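Local atomic coordinates of CELL division control protein 6 (Pyrobaculum aerophilum, PDB entry 1FNN), a protein that binds and probably hydrolyses ATP as an AAA+ protein of the Cdc6/Cdc18 family, and is thought to help regulate the initiation of DNA replication. Residues P16-H21 with D200-R205; F87-I91 with R109-L113. All coordinates share one frame; numbering follows the deposited sequence.

Interaction 1. Residues P16-H21 with D200-R205; sequences PKRLPH and DILLDR. With ADP (adenosine-5'-diphosphate), chain D.
Where His21 meets Asp200, both side chains have CG beside their own backbone N (chi1 -54° for His21), which sets an imidazole edge against a carboxylate. His21 NE2 donates to Asp200 OD2 over 2.6 Å, nearly straight at 166°. The acceptor uses its anti lone pair and lies almost in the ring plane; ring and carboxylate are close to coplanar. Arg18 gets to helix 195-209 by a bent route: CG sits between the backbone N and carbonyl carbon (chi1 46°), and further bends at chi2 and chi3 carry the guanidinium to Asp204. There NH1 forms a salt bridge with Asp204 OD2 at 2.6 Å, the two flat groups steeply inclined to each other; the Arg18 side chain is poorly ordered. A water also donates to both Arg18 O and Asp204 OD1, linking the loop backbone to the same carboxylate.

The adenine of ADP is sandwiched between loop and helix, Ile201 CD1 over one face, 3.6 Å from C6, and Leu19 CD2 over the other, equally near N1; Pro16 CG is 3.7 Å from C2. The exocyclic N6 donates to Pro20 O (3.0 Å), while Arg205 NH2 serves two acceptors, ADP N3 and the ribose O2', each at 2.9 Å. Arg205 NH1 is in turn hydrogen-bonded to Val9 O, which helps fix the guanidinium's rotation. Backbone amides of the P-loop, among them those of Lys57 and Thr58, and Tyr193 OH add further bonds. Pro20 O and Arg205 thus bond N6 and N3 of the base from separate segments, consistent with recognition of adenine. The bound nucleotide therefore probably helps tie the N-terminal loop to the lid helix, a join to which the His21-Asp200 bond and, less certainly, the Arg18 bridge probably add.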
loop_
_atom_site.group_PDB
_atom_site.type_symbol
_atom_site.label_atom_id
_atom_site.label_comp_id
_atom_site.label_asym_id
_atom_site.label_seq_id
_atom_site.Cartn_x
_atom_site.Cartn_y
_atom_site.Cartn_z
ATOM N N PRO A 16 -10.648 -5.432 -7.155
ATOM C CA PRO A 16 -11.922 -4.770 -7.010
ATOM C C PRO A 16 -12.450 -4.357 -8.375
ATOM O O PRO A 16 -11.689 -4.259 -9.342
ATOM C CB PRO A 16 -11.622 -3.605 -6.067
ATOM C CG PRO A 16 -10.161 -3.360 -6.246
ATOM C CD PRO A 16 -9.481 -4.634 -6.670
ATOM N N LYS A 17 -13.727 -3.998 -8.437
ATOM C CA LYS A 17 -14.342 -3.535 -9.670
ATOM C C LYS A 17 -13.716 -2.237 -10.140
ATOM O O LYS A 17 -13.712 -1.939 -11.335
ATOM C CB LYS A 17 -15.849 -3.300 -9.459
ATOM C CG LYS A 17 -16.591 -2.874 -10.719
ATOM C CD LYS A 17 -18.088 -3.131 -10.544
ATOM C CE LYS A 17 -18.916 -2.498 -11.654
ATOM N NZ LYS A 17 -20.339 -2.329 -11.238
ATOM N N ARG A 18 -13.530 -1.303 -9.196
ATOM C CA ARG A 18 -12.887 -0.058 -9.592
ATOM C C ARG A 18 -11.625 0.166 -8.768
ATOM O O ARG A 18 -11.364 -0.418 -7.703
ATOM C CB ARG A 18 -13.909 1.083 -9.565
ATOM C CG ARG A 18 -14.754 1.077 -8.304
ATOM C CD ARG A 18 -16.237 1.045 -8.643
ATOM N NE ARG A 18 -16.946 0.120 -7.752
ATOM C CZ ARG A 18 -17.344 0.395 -6.521
ATOM N NH1 ARG A 18 -17.120 1.591 -5.989
ATOM N NH2 ARG A 18 -17.974 -0.539 -5.827
ATOM N N LEU A 19 -10.754 0.939 -9.372
ATOM C CA LEU A 19 -9.472 1.387 -8.871
ATOM C C LEU A 19 -9.477 2.916 -8.851
ATOM O O LEU A 19 -8.778 3.597 -9.601
ATOM C CB LEU A 19 -8.318 0.853 -9.714
ATOM C CG LEU A 19 -8.044 -0.654 -9.769
ATOM C CD1 LEU A 19 -6.797 -0.966 -10.598
ATOM C CD2 LEU A 19 -7.934 -1.321 -8.403
ATOM N N PRO A 20 -10.111 3.479 -7.808
ATOM C CA PRO A 20 -10.193 4.932 -7.689
ATOM C C PRO A 20 -8.798 5.442 -7.509
ATOM O O PRO A 20 -7.972 4.841 -6.807
ATOM C CB PRO A 20 -11.112 5.170 -6.491
ATOM C CG PRO A 20 -11.047 3.893 -5.692
ATOM C CD PRO A 20 -10.938 2.815 -6.786
ATOM N N HIS A 21 -8.475 6.569 -8.131
ATOM C CA HIS A 21 -7.182 7.238 -8.037
ATOM C C HIS A 21 -6.118 6.550 -8.861
ATOM O O HIS A 21 -4.967 6.994 -8.838
ATOM C CB HIS A 21 -6.773 7.496 -6.561
ATOM C CG HIS A 21 -7.907 8.246 -5.885
ATOM N ND1 HIS A 21 -8.261 9.549 -6.167
ATOM C CD2 HIS A 21 -8.759 7.807 -4.917
ATOM C CE1 HIS A 21 -9.286 9.877 -5.399
ATOM N NE2 HIS A 21 -9.626 8.836 -4.615
ATOM N N ASP A 200 -11.227 6.601 0.116
ATOM C CA ASP A 200 -12.118 6.134 -0.991
ATOM C C ASP A 200 -11.928 4.635 -1.246
ATOM O O ASP A 200 -12.854 3.910 -1.572
ATOM C CB ASP A 200 -11.858 6.931 -2.243
ATOM C CG ASP A 200 -12.176 8.416 -2.157
ATOM O OD1 ASP A 200 -13.096 8.808 -1.421
ATOM O OD2 ASP A 200 -11.476 9.169 -2.850
ATOM N N ILE A 201 -10.692 4.160 -1.228
ATOM C CA ILE A 201 -10.401 2.740 -1.360
ATOM C C ILE A 201 -11.108 1.937 -0.279
ATOM O O ILE A 201 -11.760 0.905 -0.530
ATOM C CB ILE A 201 -8.905 2.504 -1.308
ATOM C CG1 ILE A 201 -8.290 3.199 -2.542
ATOM C CG2 ILE A 201 -8.541 1.011 -1.238
ATOM C CD1 ILE A 201 -6.762 3.177 -2.541
ATOM N N LEU A 202 -10.916 2.356 0.990
ATOM C CA LEU A 202 -11.563 1.641 2.082
ATOM C C LEU A 202 -13.076 1.685 2.019
ATOM O O LEU A 202 -13.729 0.687 2.366
ATOM C CB LEU A 202 -11.124 2.186 3.453
ATOM C CG LEU A 202 -9.652 2.057 3.813
ATOM C CD1 LEU A 202 -9.384 2.581 5.236
ATOM C CD2 LEU A 202 -9.226 0.598 3.804
ATOM N N LEU A 203 -13.694 2.770 1.561
ATOM C CA LEU A 203 -15.149 2.785 1.522
ATOM C C LEU A 203 -15.644 1.712 0.525
ATOM O O LEU A 203 -16.689 1.068 0.718
ATOM C CB LEU A 203 -15.588 4.197 1.115
ATOM C CG LEU A 203 -17.097 4.407 1.069
ATOM C CD1 LEU A 203 -17.747 4.041 2.402
ATOM C CD2 LEU A 203 -17.455 5.829 0.654
ATOM N N ASP A 204 -14.952 1.615 -0.616
ATOM C CA ASP A 204 -15.276 0.554 -1.590
ATOM C C ASP A 204 -15.204 -0.807 -0.939
ATOM O O ASP A 204 -16.116 -1.660 -1.111
ATOM C CB ASP A 204 -14.338 0.681 -2.808
ATOM C CG ASP A 204 -14.820 1.618 -3.873
ATOM O OD1 ASP A 204 -14.139 1.812 -4.904
ATOM O OD2 ASP A 204 -15.911 2.215 -3.737
ATOM N N ARG A 205 -14.087 -1.158 -0.260
ATOM C CA ARG A 205 -13.971 -2.419 0.421
ATOM C C ARG A 205 -15.068 -2.628 1.460
ATOM O O ARG A 205 -15.609 -3.765 1.609
ATOM C CB ARG A 205 -12.600 -2.641 1.104
ATOM C CG ARG A 205 -11.415 -2.482 0.118
ATOM C CD ARG A 205 -11.402 -3.707 -0.857
ATOM N NE ARG A 205 -10.412 -3.390 -1.915
ATOM C CZ ARG A 205 -9.392 -4.188 -2.174
ATOM N NH1 ARG A 205 -9.194 -5.314 -1.509
ATOM N NH2 ARG A 205 -8.555 -3.824 -3.137
HETATM P PB ADP D . 1.653 -2.847 -4.908
HETATM O O1B ADP D . 2.107 -3.861 -5.950
HETATM O O2B ADP D . 1.794 -1.495 -5.325
HETATM O O3B ADP D . 2.532 -3.170 -3.789
HETATM P PA ADP D . -1.052 -3.671 -4.638
HETATM O O1A ADP D . -1.394 -3.677 -6.072
HETATM O O2A ADP D . -0.883 -5.033 -4.120
HETATM O O3A ADP D . 0.198 -2.818 -4.387
HETATM O "O5'" ADP D . -2.245 -2.997 -3.739
HETATM C "C5'" ADP D . -2.178 -3.255 -2.348
HETATM C "C4'" ADP D . -3.621 -3.556 -1.896
HETATM O "O4'" ADP D . -4.403 -2.408 -2.138
HETATM C "C3'" ADP D . -4.306 -4.681 -2.661
HETATM O "O3'" ADP D . -5.229 -5.308 -1.788
HETATM C "C2'" ADP D . -4.927 -3.898 -3.769
HETATM O "O2'" ADP D . -6.036 -4.577 -4.360
HETATM C "C1'" ADP D . -5.439 -2.669 -3.007
HETATM N N9 ADP D . -5.457 -1.583 -3.908
HETATM C C8 ADP D . -4.377 -0.826 -4.276
HETATM N N7 ADP D . -4.669 0.271 -4.909
HETATM C C5 ADP D . -6.053 0.229 -4.959
HETATM C C6 ADP D . -6.994 1.102 -5.529
HETATM N N6 ADP D . -6.616 2.193 -6.177
HETATM N N1 ADP D . -8.288 0.782 -5.441
HETATM C C2 ADP D . -8.631 -0.334 -4.826
HETATM N N3 ADP D . -7.853 -1.247 -4.247
HETATM C C4 ADP D . -6.545 -0.889 -4.357
HETATM O O HOH W 1 -12.390 0.002 -5.248
HETATM O O HOH W 2 -17.879 -1.456 -3.412
#

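Interaction 2. Residues F87-I91 with R109-L113; sequences FTAII and RDEFL
Segments 87-91 and 109-113 run nearly parallel where Phe87 faces Arg109, inclined by 15° with axes 11.1 Å apart. Phe87 fills the gap: CG lies anti to the backbone N (chi1 -173°), sending the ring across to the second helix. Arg109 lays its aliphatic CG over the ring centre in a CH-pi contact, 3.5 Å from the Phe87 centroid, while its guanidinium continues to a salt bridge with Asp140. On the opposite face, toward the rim, rests Ile91 CB from one turn further along the same helix. Phe112 CB meets the ring edge at Phe87 CE2 (3.6 Å), and Leu113 CG reaches Phe87 CZ at the same distance. Ile91 CG2 makes a second CH-pi contact, over the centre of the Phe112 ring, 3.9 Å from its centroid and only 9° off its normal. Without the Phe87 ring, as with an alanine here, a gap would probably open between the helices, leaving Arg109 CG and Leu113 without the surface they pack on. This largely apolar interface, polar only at the Arg109 end, joins two helices of the AAA domain that lie in the connection between neighbouring sheet strands 75-80 and 127-132 and pack on helix 139-148.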
loop_
_atom_site.group_PDB
_atom_site.type_symbol
_atom_site.label_atom_id
_atom_site.label_comp_id
_atom_site.label_asym_id
_atom_site.label_seq_id
_atom_site.Cartn_x
_atom_site.Cartn_y
_atom_site.Cartn_z
ATOM N N PHE A 87 17.723 -16.884 -12.946
ATOM C CA PHE A 87 17.402 -17.258 -14.289
ATOM C C PHE A 87 16.651 -18.589 -14.373
ATOM O O PHE A 87 15.683 -18.704 -15.123
ATOM C CB PHE A 87 18.671 -17.368 -15.185
ATOM C CG PHE A 87 18.219 -17.592 -16.613
ATOM C CD1 PHE A 87 17.748 -16.518 -17.359
ATOM C CD2 PHE A 87 18.251 -18.841 -17.203
ATOM C CE1 PHE A 87 17.324 -16.692 -18.655
ATOM C CE2 PHE A 87 17.823 -19.011 -18.506
ATOM C CZ PHE A 87 17.361 -17.946 -19.236
ATOM N N THR A 88 17.163 -19.612 -13.696
ATOM C CA THR A 88 16.574 -20.937 -13.728
ATOM C C THR A 88 15.163 -20.945 -13.163
ATOM O O THR A 88 14.296 -21.626 -13.711
ATOM C CB THR A 88 17.460 -21.945 -12.952
ATOM O OG1 THR A 88 18.718 -22.009 -13.644
ATOM C CG2 THR A 88 16.848 -23.332 -12.927
ATOM N N ALA A 89 14.944 -20.284 -12.031
ATOM C CA ALA A 89 13.612 -20.208 -11.447
ATOM C C ALA A 89 12.655 -19.472 -12.388
ATOM O O ALA A 89 11.506 -19.881 -12.512
ATOM C CB ALA A 89 13.658 -19.519 -10.085
ATOM N N ILE A 90 13.056 -18.346 -12.948
ATOM C CA ILE A 90 12.184 -17.546 -13.818
ATOM C C ILE A 90 11.868 -18.231 -15.138
ATOM O O ILE A 90 10.707 -18.354 -15.549
ATOM C CB ILE A 90 12.834 -16.179 -14.108
ATOM C CG1 ILE A 90 12.914 -15.361 -12.819
ATOM C CG2 ILE A 90 12.021 -15.418 -15.161
ATOM C CD1 ILE A 90 13.973 -14.267 -12.868
ATOM N N ILE A 91 12.908 -18.735 -15.823
ATOM C CA ILE A 91 12.665 -19.454 -17.080
ATOM C C ILE A 91 11.796 -20.672 -16.855
ATOM O O ILE A 91 10.961 -21.045 -17.708
ATOM C CB ILE A 91 13.998 -19.798 -17.786
ATOM C CG1 ILE A 91 13.759 -20.032 -19.280
ATOM C CG2 ILE A 91 14.665 -21.006 -17.176
ATOM C CD1 ILE A 91 13.510 -18.749 -20.048
ATOM N N ARG A 109 22.018 -21.611 -19.815
ATOM C CA ARG A 109 21.226 -20.394 -19.838
ATOM C C ARG A 109 20.890 -20.026 -21.276
ATOM O O ARG A 109 19.744 -19.674 -21.572
ATOM C CB ARG A 109 21.980 -19.239 -19.162
ATOM C CG ARG A 109 21.087 -18.029 -18.917
ATOM C CD ARG A 109 21.872 -16.738 -18.829
ATOM N NE ARG A 109 21.493 -15.948 -17.666
ATOM C CZ ARG A 109 21.786 -14.666 -17.507
ATOM N NH1 ARG A 109 22.468 -14.012 -18.443
ATOM N NH2 ARG A 109 21.399 -14.027 -16.413
ATOM N N ASP A 110 21.863 -20.121 -22.179
ATOM C CA ASP A 110 21.648 -19.832 -23.584
ATOM C C ASP A 110 20.705 -20.827 -24.244
ATOM O O ASP A 110 19.919 -20.521 -25.135
ATOM C CB ASP A 110 22.974 -19.867 -24.364
ATOM C CG ASP A 110 23.934 -18.755 -23.965
ATOM O OD1 ASP A 110 23.497 -17.769 -23.330
ATOM O OD2 ASP A 110 25.142 -18.882 -24.299
ATOM N N GLU A 111 20.864 -22.109 -23.925
ATOM C CA GLU A 111 19.974 -23.147 -24.452
ATOM C C GLU A 111 18.519 -22.895 -24.046
ATOM O O GLU A 111 17.618 -22.936 -24.878
ATOM C CB GLU A 111 20.471 -24.504 -23.931
ATOM C CG GLU A 111 21.620 -24.960 -24.836
ATOM C CD GLU A 111 22.414 -26.105 -24.252
ATOM O OE1 GLU A 111 22.863 -26.937 -25.071
ATOM O OE2 GLU A 111 22.599 -26.196 -23.023
ATOM N N PHE A 112 18.331 -22.573 -22.778
ATOM C CA PHE A 112 17.019 -22.198 -22.256
ATOM C C PHE A 112 16.373 -21.042 -23.007
ATOM O O PHE A 112 15.283 -21.165 -23.558
ATOM C CB PHE A 112 17.194 -21.752 -20.802
ATOM C CG PHE A 112 16.903 -22.845 -19.816
ATOM C CD1 PHE A 112 17.774 -23.091 -18.768
ATOM C CD2 PHE A 112 15.754 -23.616 -19.953
ATOM C CE1 PHE A 112 17.498 -24.101 -17.863
ATOM C CE2 PHE A 112 15.488 -24.619 -19.048
ATOM C CZ PHE A 112 16.352 -24.864 -18.004
ATOM N N LEU A 113 17.161 -19.960 -23.228
ATOM C CA LEU A 113 16.611 -18.836 -23.976
ATOM C C LEU A 113 16.281 -19.252 -25.384
ATOM O O LEU A 113 15.265 -18.876 -25.989
ATOM C CB LEU A 113 17.582 -17.644 -24.023
ATOM C CG LEU A 113 17.708 -16.909 -22.695
ATOM C CD1 LEU A 113 18.885 -15.927 -22.767
ATOM C CD2 LEU A 113 16.398 -16.219 -22.340
#

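Interaction 1 and interaction 2 occupy separate regions of a single chain, their centres 39 Å apart and their nearest atoms about 24 Å apart. In sequence, 16-21 comes first, both segments of interaction 2 follow, and 200-205 comes last. Interaction 1 therefore joins parts of the chain 179 residues apart, with the five-stranded parallel sheet lying between them in sequence, whereas interaction 2 joins helices that follow strand 75-80, an outermost strand of that sheet, and precede strand 127-132. The former links the N-terminal loop to the lid around ADP; the latter is local packing within the ATPase core. With no direct touch, they contribute separately, one to nucleotide binding and one to domain packing.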